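Local coordinates for hemolysin-like protein containing CBS domains (Oenococcus oeni, PDB 3OCO) that is of unknown function but forms the CBS-domain pair of a predicted membrane protein of the UPF0053 family, possibly linked to flavin adenine dinucleotide binding, at residues A[26-29]-A[30-33]; A[59-63]-A[64-68]. One frame throughout, in Å; residues are numbered along the deposited sequence.

Contact 1 (26-29 with 30-33) and contact 2 (59-63 with 64-68) are both tight local turns at the surface of the CBS pair, their centres about 13 Å apart, and each has one buried residue among those that touch, M32 and T59 respectively. They hold different elements: contact 1 bends the chain as it leaves strand 27-28, whereas contact 2 closes the hairpin of strands 55-60 and 66-72 in the other sheet. In contact 1 the side chain and carbonyl of D28 both hold S31; contact 2 adds a cross-strand bond, a lysine salt bridge and a water between two carboxylates. K64 touches the first turn, with a weak bond to the carbonyl of M32.

Contact 1 (A[26-29]-A[30-33]); sequences MVDR and TSMS
With its carboxyl carbon set between the backbone N and the carbonyl carbon (chi1 84°), D28 presents OD1 to S31, whose own chi1 of -62° turns OG back to meet it; the two torsions together bring these oxygens within bonding distance. The hydroxyl of S31 donates to OD1 of D28 over 3.1 Å, reaching the oxygen from above the carboxylate plane. A second bond runs through the backbone: N of S31 meets O of D28 at 2.8 Å. D28 thus holds S31 by both its main chain and its side chain, pinning S31 back on D28 at two points. One residue on, N of M32 makes a weak bond to O of R29. The selenomethionine M32 bends at chi3 (-50°), bringing CE to 3.9 Å from CG of R29, where the two side chains cross at a slant. CG1 of V27 lies 4.1 Å from CB of S31. The guanidinium of R29 is bound through NH1 to the carbonyl of T128. Backbone bonds from V27 to I131 and R29 to S129 seat strand 27-28 against strand 128-132, and M32 packs on that strand through T128 and I131.

Contact 2 (A[59-63]-A[64-68]); sequences TADND and KDKII
K66 lays its aliphatic chain across the side chain of D63, with CD 3.9 Å from CB of D63 and CE close to OD2. The lysine is extended beyond CG, and this straight run carries its ammonium past D63 to D61, where NZ of K66 and OD2 of D61 form a long salt bridge of 3.4 Å that is weak as a hydrogen bond. OD2 of D63 is also near the ammonium, though beyond salt-bridge distance, and may add to its favourable electrostatics.

With CG anti to the backbone N (chi1 -163°), the D63 carboxylate keeps OD2 beside K66 and sets OD1 over the following turn. N of D65 donates to OD1 of D63 at 3.2 Å, well above the carboxylate plane (64° out of it). A water lies 2.8 Å from OD1 of D63 and 2.9 Å from OD2 of D65, within hydrogen-bonding distance of both, and may ease the repulsion between the two carboxylates.

Two successive turns make the bend: a type I' turn from A60 to D63, then a type I turn from D63 to K66, closed by N of K66 on O of D63 at 2.9 Å. Across the strands, N of A60 donates to O of K66 at 2.7 Å. T59 and I67 form an antiparallel non-hydrogen-bonded pair, and CG2 of T59 lies tightly against CD1 of I67 at 3.5 Å. A60 packs its methyl near CD1 of I68.

The hairpin joins strands 55-60 and 66-72, beside strand 35-36. OG1 of T59 and N of N62 both bond OD1 of D36, while OD1 of D65 accepts from N of T128 and the carbonyl of K64 bonds OG1 of T128, at the start of strand 128-132 in the other sheet.

Contact 1 (A[26-29]-A[30-33])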
loop_
_atom_site.group_PDB
_atom_site.type_symbol
_atom_site.label_atom_id
_atom_site.label_comp_id
_atom_site.label_asym_id
_atom_site.label_seq_id
_atom_site.Cartn_x
_atom_site.Cartn_y
_atom_site.Cartn_z
HETATM N N MSE A 26 -7.203 11.888 -8.639
HETATM C CA MSE A 26 -5.863 11.541 -9.068
HETATM C C MSE A 26 -4.806 12.436 -8.449
HETATM O O MSE A 26 -5.082 13.556 -8.004
HETATM C CB MSE A 26 -5.764 11.679 -10.573
HETATM C CG MSE A 26 -5.904 13.111 -10.983
HETATM SE SE MSE A 26 -5.868 13.513 -12.905
HETATM C CE MSE A 26 -5.802 15.454 -12.604
ATOM N N VAL A 27 -3.582 11.919 -8.444
ATOM C CA VAL A 27 -2.430 12.704 -8.098
ATOM C C VAL A 27 -2.070 13.408 -9.399
ATOM O O VAL A 27 -1.802 12.760 -10.405
ATOM C CB VAL A 27 -1.294 11.791 -7.589
ATOM C CG1 VAL A 27 0.061 12.510 -7.574
ATOM C CG2 VAL A 27 -1.639 11.255 -6.199
ATOM N N ASP A 28 -2.106 14.731 -9.393
ATOM C CA ASP A 28 -1.985 15.470 -10.647
ATOM C C ASP A 28 -0.566 15.454 -11.204
ATOM O O ASP A 28 0.400 15.256 -10.458
ATOM C CB ASP A 28 -2.482 16.897 -10.485
ATOM C CG ASP A 28 -1.441 17.814 -9.919
ATOM O OD1 ASP A 28 -1.312 17.861 -8.680
ATOM O OD2 ASP A 28 -0.766 18.504 -10.715
ATOM N N ARG A 29 -0.448 15.660 -12.515
ATOM C CA ARG A 29 0.834 15.508 -13.209
ATOM C C ARG A 29 1.942 16.268 -12.513
ATOM O O ARG A 29 3.072 15.800 -12.470
ATOM C CB ARG A 29 0.739 15.967 -14.673
ATOM C CG ARG A 29 2.015 15.779 -15.486
ATOM C CD ARG A 29 1.980 16.518 -16.818
ATOM N NE ARG A 29 1.675 17.929 -16.630
ATOM C CZ ARG A 29 0.448 18.433 -16.729
ATOM N NH1 ARG A 29 -0.564 17.635 -17.022
ATOM N NH2 ARG A 29 0.231 19.725 -16.527
ATOM N N THR A 30 1.623 17.435 -11.963
ATOM C CA THR A 30 2.656 18.293 -11.383
ATOM C C THR A 30 3.183 17.771 -10.047
ATOM O O THR A 30 4.268 18.157 -9.610
ATOM C CB THR A 30 2.184 19.753 -11.221
ATOM O OG1 THR A 30 3.327 20.606 -11.087
ATOM C CG2 THR A 30 1.309 19.914 -9.998
ATOM N N SER A 31 2.426 16.881 -9.413
ATOM C CA SER A 31 2.834 16.294 -8.135
ATOM C C SER A 31 3.483 14.912 -8.250
ATOM O O SER A 31 3.955 14.384 -7.248
ATOM C CB SER A 31 1.642 16.223 -7.179
ATOM O OG SER A 31 1.147 17.524 -6.905
HETATM N N MSE A 32 3.503 14.333 -9.454
HETATM C CA MSE A 32 4.049 12.987 -9.668
HETATM C C MSE A 32 5.569 12.930 -9.563
HETATM O O MSE A 32 6.254 13.858 -9.982
HETATM C CB MSE A 32 3.729 12.463 -11.068
HETATM C CG MSE A 32 2.296 12.197 -11.434
HETATM SE SE MSE A 32 2.305 11.269 -13.186
HETATM C CE MSE A 32 3.484 12.433 -14.220
ATOM N N SER A 33 6.084 11.812 -9.052
ATOM C CA SER A 33 7.505 11.483 -9.159
ATOM C C SER A 33 7.659 10.284 -10.080
ATOM O O SER A 33 7.057 9.227 -9.847
ATOM C CB SER A 33 8.107 11.136 -7.795
ATOM O OG SER A 33 8.055 12.238 -6.910
#

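Contact 2 (A[59-63]-A[64-68])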
loop_
_atom_site.group_PDB
_atom_site.type_symbol
_atom_site.label_atom_id
_atom_site.label_comp_id
_atom_site.label_asym_id
_atom_site.label_seq_id
_atom_site.Cartn_x
_atom_site.Cartn_y
_atom_site.Cartn_z
ATOM N N THR A 59 8.682 6.788 -17.271
ATOM C CA THR A 59 8.521 7.583 -18.487
ATOM C C THR A 59 9.388 7.057 -19.623
ATOM O O THR A 59 10.446 6.471 -19.398
ATOM C CB THR A 59 8.892 9.075 -18.271
ATOM O OG1 THR A 59 10.295 9.205 -18.019
ATOM C CG2 THR A 59 8.141 9.665 -17.111
ATOM N N ALA A 60 8.928 7.253 -20.847
ATOM C CA ALA A 60 9.797 7.098 -22.014
ATOM C C ALA A 60 10.416 8.451 -22.335
ATOM O O ALA A 60 9.765 9.486 -22.188
ATOM C CB ALA A 60 9.007 6.578 -23.220
ATOM N N ASP A 61 11.678 8.453 -22.746
ATOM C CA ASP A 61 12.289 9.676 -23.258
ATOM C C ASP A 61 12.300 10.805 -22.226
ATOM O O ASP A 61 12.364 11.979 -22.583
ATOM C CB ASP A 61 11.559 10.134 -24.531
ATOM C CG ASP A 61 11.718 9.146 -25.698
ATOM O OD1 ASP A 61 12.855 8.685 -25.945
ATOM O OD2 ASP A 61 10.711 8.838 -26.375
ATOM N N ASN A 62 12.226 10.438 -20.948
ATOM C CA ASN A 62 12.202 11.409 -19.857
ATOM C C ASN A 62 11.026 12.372 -19.944
ATOM O O ASN A 62 11.080 13.490 -19.430
ATOM C CB ASN A 62 13.518 12.188 -19.801
ATOM C CG ASN A 62 14.592 11.454 -19.026
ATOM O OD1 ASN A 62 14.448 11.198 -17.822
ATOM N ND2 ASN A 62 15.675 11.105 -19.711
ATOM N N ASP A 63 9.958 11.921 -20.589
ATOM C CA ASP A 63 8.787 12.761 -20.817
ATOM C C ASP A 63 7.650 12.327 -19.897
ATOM O O ASP A 63 7.155 11.215 -20.025
ATOM C CB ASP A 63 8.348 12.624 -22.284
ATOM C CG ASP A 63 7.422 13.740 -22.737
ATOM O OD1 ASP A 63 6.946 14.525 -21.888
ATOM O OD2 ASP A 63 7.178 13.833 -23.958
ATOM N N LYS A 64 7.222 13.195 -18.988
ATOM C CA LYS A 64 6.076 12.836 -18.127
ATOM C C LYS A 64 4.857 12.427 -18.935
ATOM O O LYS A 64 4.057 11.620 -18.469
ATOM C CB LYS A 64 5.677 13.961 -17.167
ATOM C CG LYS A 64 6.588 14.134 -15.964
ATOM C CD LYS A 64 6.494 15.566 -15.439
ATOM C CE LYS A 64 5.744 15.648 -14.119
ATOM N NZ LYS A 64 6.619 15.242 -13.003
ATOM N N ASP A 65 4.719 12.964 -20.148
ATOM C CA ASP A 65 3.540 12.685 -20.977
ATOM C C ASP A 65 3.642 11.345 -21.711
ATOM O O ASP A 65 2.722 10.944 -22.426
ATOM C CB ASP A 65 3.257 13.839 -21.948
ATOM C CG ASP A 65 2.872 15.126 -21.232
ATOM O OD1 ASP A 65 1.911 15.083 -20.442
ATOM O OD2 ASP A 65 3.522 16.175 -21.444
ATOM N N LYS A 66 4.755 10.651 -21.503
ATOM C CA LYS A 66 4.965 9.314 -22.055
ATOM C C LYS A 66 5.195 8.222 -20.971
ATOM O O LYS A 66 6.271 7.584 -20.926
ATOM C CB LYS A 66 6.164 9.344 -23.009
ATOM C CG LYS A 66 5.943 10.159 -24.296
ATOM C CD LYS A 66 7.213 10.185 -25.135
ATOM C CE LYS A 66 7.099 11.083 -26.366
ATOM N NZ LYS A 66 8.454 11.356 -26.977
ATOM N N ILE A 67 4.202 8.006 -20.108
ATOM C CA ILE A 67 4.282 6.929 -19.106
ATOM C C ILE A 67 4.051 5.563 -19.748
ATOM O O ILE A 67 2.971 5.293 -20.257
ATOM C CB ILE A 67 3.225 7.076 -17.976
ATOM C CG1 ILE A 67 3.342 8.425 -17.262
ATOM C CG2 ILE A 67 3.353 5.921 -16.985
ATOM C CD1 ILE A 67 4.750 8.858 -17.065
ATOM N N ILE A 68 5.048 4.693 -19.713
ATOM C CA ILE A 68 4.911 3.376 -20.337
ATOM C C ILE A 68 4.615 2.224 -19.342
ATOM O O ILE A 68 4.287 1.107 -19.751
ATOM C CB ILE A 68 6.159 3.044 -21.161
ATOM C CG1 ILE A 68 7.395 3.641 -20.496
ATOM C CG2 ILE A 68 6.050 3.635 -22.560
ATOM C CD1 ILE A 68 8.703 3.085 -21.020
HETATM O O HOH W 1 5.517 16.278 -23.549
#